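Local coordinates for D-methionine-binding lipoprotein MetQ (Escherichia coli, PDB 4YAH) that binds methionine as the substrate-binding lipoprotein of an ATP-driven ABC transporter that takes up D-methionine, at residues V111-Y117 and G217-K223. Residues are numbered along the deposited sequence; the frame is centred on the assembly and turned at random.
Sequences VYPIAGY and GIFVEDK. With MET (methionine), chain B.
Two of the chain segments that pass between the lobes of this periplasmic binding protein fold run side by side here, and Ile114 and Glu221 tie them together. Glu221 N gives a nearly straight bond to Ile114 O (2.9 Å). In return Ile114 N reaches Glu221 OE1 at 3.2 Å, meeting the carboxylate from above its plane. With CG anti to the backbone N (chi1 -169°), the extended glutamate reaches toward the other segment and its side chain crosses that of Ile114 at a slant, CD 3.7 Å from Ile114 CG2. Arg144 forms a salt bridge with the same OE1 and also bonds the bound methionine, so Glu221 is a second-shell residue of the pocket. Were Glu221 an alanine, Ile114 N would probably lose this acceptor and Arg144 the salt bridge that helps fix its rotation. Tyr112, a pocket residue, brings CD2 to 3.8 Å from the ligand N. Farther along, the short, weakly bonded strand 219-220 pairs antiparallel with 115-117 at the edge of one lobe's mixed sheet. Ala115 and Val220 form a non-hydrogen-bonded pair, with Ala115 CB 4.0 Å from Val220 CG2. Gly116 CA sits over one face of the Phe219 ring, 4.0 Å from its centroid. Gly116 O accepts Ile218 N at 2.9 Å.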
loop_
_atom_site.group_PDB
_atom_site.type_symbol
_atom_site.label_atom_id
_atom_site.label_comp_id
_atom_site.label_asym_id
_atom_site.label_seq_id
_atom_site.Cartn_x
_atom_site.Cartn_y
_atom_site.Cartn_z
ATOM N N VAL A 111 3.851 -6.658 4.600
ATOM C CA VAL A 111 4.022 -6.569 3.152
ATOM C C VAL A 111 2.683 -6.987 2.532
ATOM O O VAL A 111 2.087 -7.972 2.971
ATOM C CB VAL A 111 5.137 -7.481 2.614
ATOM C CG1 VAL A 111 5.328 -7.268 1.114
ATOM C CG2 VAL A 111 6.450 -7.266 3.354
ATOM N N TYR A 112 2.229 -6.238 1.524
ATOM C CA TYR A 112 0.977 -6.506 0.814
ATOM C C TYR A 112 1.309 -6.719 -0.654
ATOM O O TYR A 112 1.288 -5.769 -1.434
ATOM C CB TYR A 112 0.007 -5.343 0.970
ATOM C CG TYR A 112 -0.511 -5.110 2.364
ATOM C CD1 TYR A 112 -1.400 -5.997 2.952
ATOM C CD2 TYR A 112 -0.147 -3.978 3.069
ATOM C CE1 TYR A 112 -1.906 -5.765 4.223
ATOM C CE2 TYR A 112 -0.651 -3.732 4.343
ATOM C CZ TYR A 112 -1.525 -4.639 4.909
ATOM O OH TYR A 112 -2.037 -4.418 6.155
ATOM N N PRO A 113 1.674 -7.957 -1.031
ATOM C CA PRO A 113 2.124 -8.149 -2.415
ATOM C C PRO A 113 1.039 -7.711 -3.395
ATOM O O PRO A 113 -0.125 -8.068 -3.247
ATOM C CB PRO A 113 2.417 -9.651 -2.488
ATOM C CG PRO A 113 2.770 -10.029 -1.046
ATOM C CD PRO A 113 1.780 -9.194 -0.243
ATOM N N ILE A 114 1.426 -6.879 -4.346
ATOM C CA ILE A 114 0.459 -6.226 -5.206
ATOM C C ILE A 114 0.124 -7.126 -6.394
ATOM O O ILE A 114 0.948 -7.927 -6.834
ATOM C CB ILE A 114 0.980 -4.861 -5.680
ATOM C CG1 ILE A 114 -0.172 -3.977 -6.140
ATOM C CG2 ILE A 114 2.079 -5.017 -6.727
ATOM C CD1 ILE A 114 0.253 -2.525 -6.346
ATOM N N ALA A 115 -1.099 -6.986 -6.893
ATOM C CA ALA A 115 -1.584 -7.856 -7.964
ATOM C C ALA A 115 -2.207 -7.070 -9.107
ATOM O O ALA A 115 -2.580 -5.907 -8.961
ATOM C CB ALA A 115 -2.580 -8.845 -7.411
ATOM N N GLY A 116 -2.265 -7.727 -10.261
ATOM C CA GLY A 116 -2.999 -7.237 -11.417
ATOM C C GLY A 116 -4.371 -7.892 -11.453
ATOM O O GLY A 116 -4.499 -9.087 -11.179
ATOM N N TYR A 117 -5.387 -7.098 -11.763
ATOM C CA TYR A 117 -6.782 -7.530 -11.744
ATOM C C TYR A 117 -7.473 -7.128 -13.021
ATOM O O TYR A 117 -7.048 -6.195 -13.689
ATOM C CB TYR A 117 -7.558 -6.911 -10.575
ATOM C CG TYR A 117 -6.990 -7.156 -9.198
ATOM C CD1 TYR A 117 -7.391 -8.244 -8.440
ATOM C CD2 TYR A 117 -6.050 -6.286 -8.644
ATOM C CE1 TYR A 117 -6.877 -8.464 -7.165
ATOM C CE2 TYR A 117 -5.529 -6.492 -7.376
ATOM C CZ TYR A 117 -5.942 -7.580 -6.638
ATOM O OH TYR A 117 -5.444 -7.805 -5.373
ATOM N N GLY A 217 -6.346 -12.224 -8.298
ATOM C CA GLY A 217 -5.192 -11.759 -9.040
ATOM C C GLY A 217 -4.887 -12.608 -10.257
ATOM O O GLY A 217 -4.881 -13.830 -10.185
ATOM N N ILE A 218 -4.660 -11.951 -11.384
ATOM C CA ILE A 218 -4.161 -12.628 -12.575
ATOM C C ILE A 218 -2.659 -12.892 -12.456
ATOM O O ILE A 218 -2.137 -13.861 -12.999
ATOM C CB ILE A 218 -4.434 -11.802 -13.806
ATOM C CG1 ILE A 218 -5.946 -11.609 -13.975
ATOM C CG2 ILE A 218 -3.853 -12.473 -15.048
ATOM C CD1 ILE A 218 -6.292 -10.687 -15.085
ATOM N N PHE A 219 -1.965 -11.995 -11.768
ATOM C CA PHE A 219 -0.559 -12.185 -11.445
ATOM C C PHE A 219 -0.309 -11.373 -10.195
ATOM O O PHE A 219 -1.052 -10.439 -9.921
ATOM C CB PHE A 219 0.366 -11.758 -12.582
ATOM C CG PHE A 219 0.081 -10.389 -13.131
ATOM C CD1 PHE A 219 -0.665 -10.228 -14.290
ATOM C CD2 PHE A 219 0.553 -9.259 -12.485
ATOM C CE1 PHE A 219 -0.923 -8.965 -14.794
ATOM C CE2 PHE A 219 0.298 -8.001 -12.986
ATOM C CZ PHE A 219 -0.430 -7.851 -14.145
ATOM N N VAL A 220 0.718 -11.768 -9.454
ATOM C CA VAL A 220 1.000 -11.207 -8.139
ATOM C C VAL A 220 2.503 -11.076 -7.961
ATOM O O VAL A 220 3.278 -11.940 -8.365
ATOM C CB VAL A 220 0.425 -12.093 -7.010
ATOM C CG1 VAL A 220 0.530 -11.370 -5.657
ATOM C CG2 VAL A 220 -0.998 -12.470 -7.312
ATOM N N GLU A 221 2.889 -9.954 -7.387
ATOM C CA GLU A 221 4.242 -9.685 -6.932
ATOM C C GLU A 221 4.753 -10.747 -5.955
ATOM O O GLU A 221 3.953 -11.288 -5.189
ATOM C CB GLU A 221 4.215 -8.307 -6.284
ATOM C CG GLU A 221 5.527 -7.658 -5.939
ATOM C CD GLU A 221 5.269 -6.304 -5.277
ATOM O OE1 GLU A 221 4.587 -6.292 -4.224
ATOM O OE2 GLU A 221 5.706 -5.267 -5.827
ATOM N N ASP A 222 6.065 -11.031 -5.972
ATOM C CA ASP A 222 6.680 -11.924 -4.969
ATOM C C ASP A 222 6.515 -11.375 -3.557
ATOM O O ASP A 222 6.554 -10.173 -3.365
ATOM C CB ASP A 222 8.183 -12.119 -5.227
ATOM C CG ASP A 222 8.479 -12.853 -6.515
ATOM O OD1 ASP A 222 9.601 -12.660 -7.043
ATOM O OD2 ASP A 222 7.612 -13.621 -6.993
ATOM N N LYS A 223 6.360 -12.257 -2.570
ATOM C CA LYS A 223 6.304 -11.841 -1.161
ATOM C C LYS A 223 7.555 -11.058 -0.754
ATOM O O LYS A 223 7.477 -10.110 0.034
ATOM C CB LYS A 223 6.148 -13.049 -0.234
ATOM C CG LYS A 223 4.804 -13.750 -0.334
ATOM C CD LYS A 223 4.768 -14.997 0.548
ATOM C CE LYS A 223 3.626 -15.930 0.160
ATOM N NZ LYS A 223 2.288 -15.283 0.294
HETATM N N MET B . -0.614 -0.550 1.443
HETATM C CA MET B . 0.038 -0.059 0.228
HETATM C C MET B . 0.844 -1.175 -0.392
HETATM O O MET B . 1.615 -1.815 0.331
HETATM C CB MET B . 0.950 1.131 0.542
HETATM C CG MET B . 1.523 1.825 -0.684
HETATM S SD MET B . 2.605 3.219 -0.301
HETATM C CE MET B . 1.396 4.440 0.207
HETATM O OXT MET B . 0.744 -1.420 -1.610
#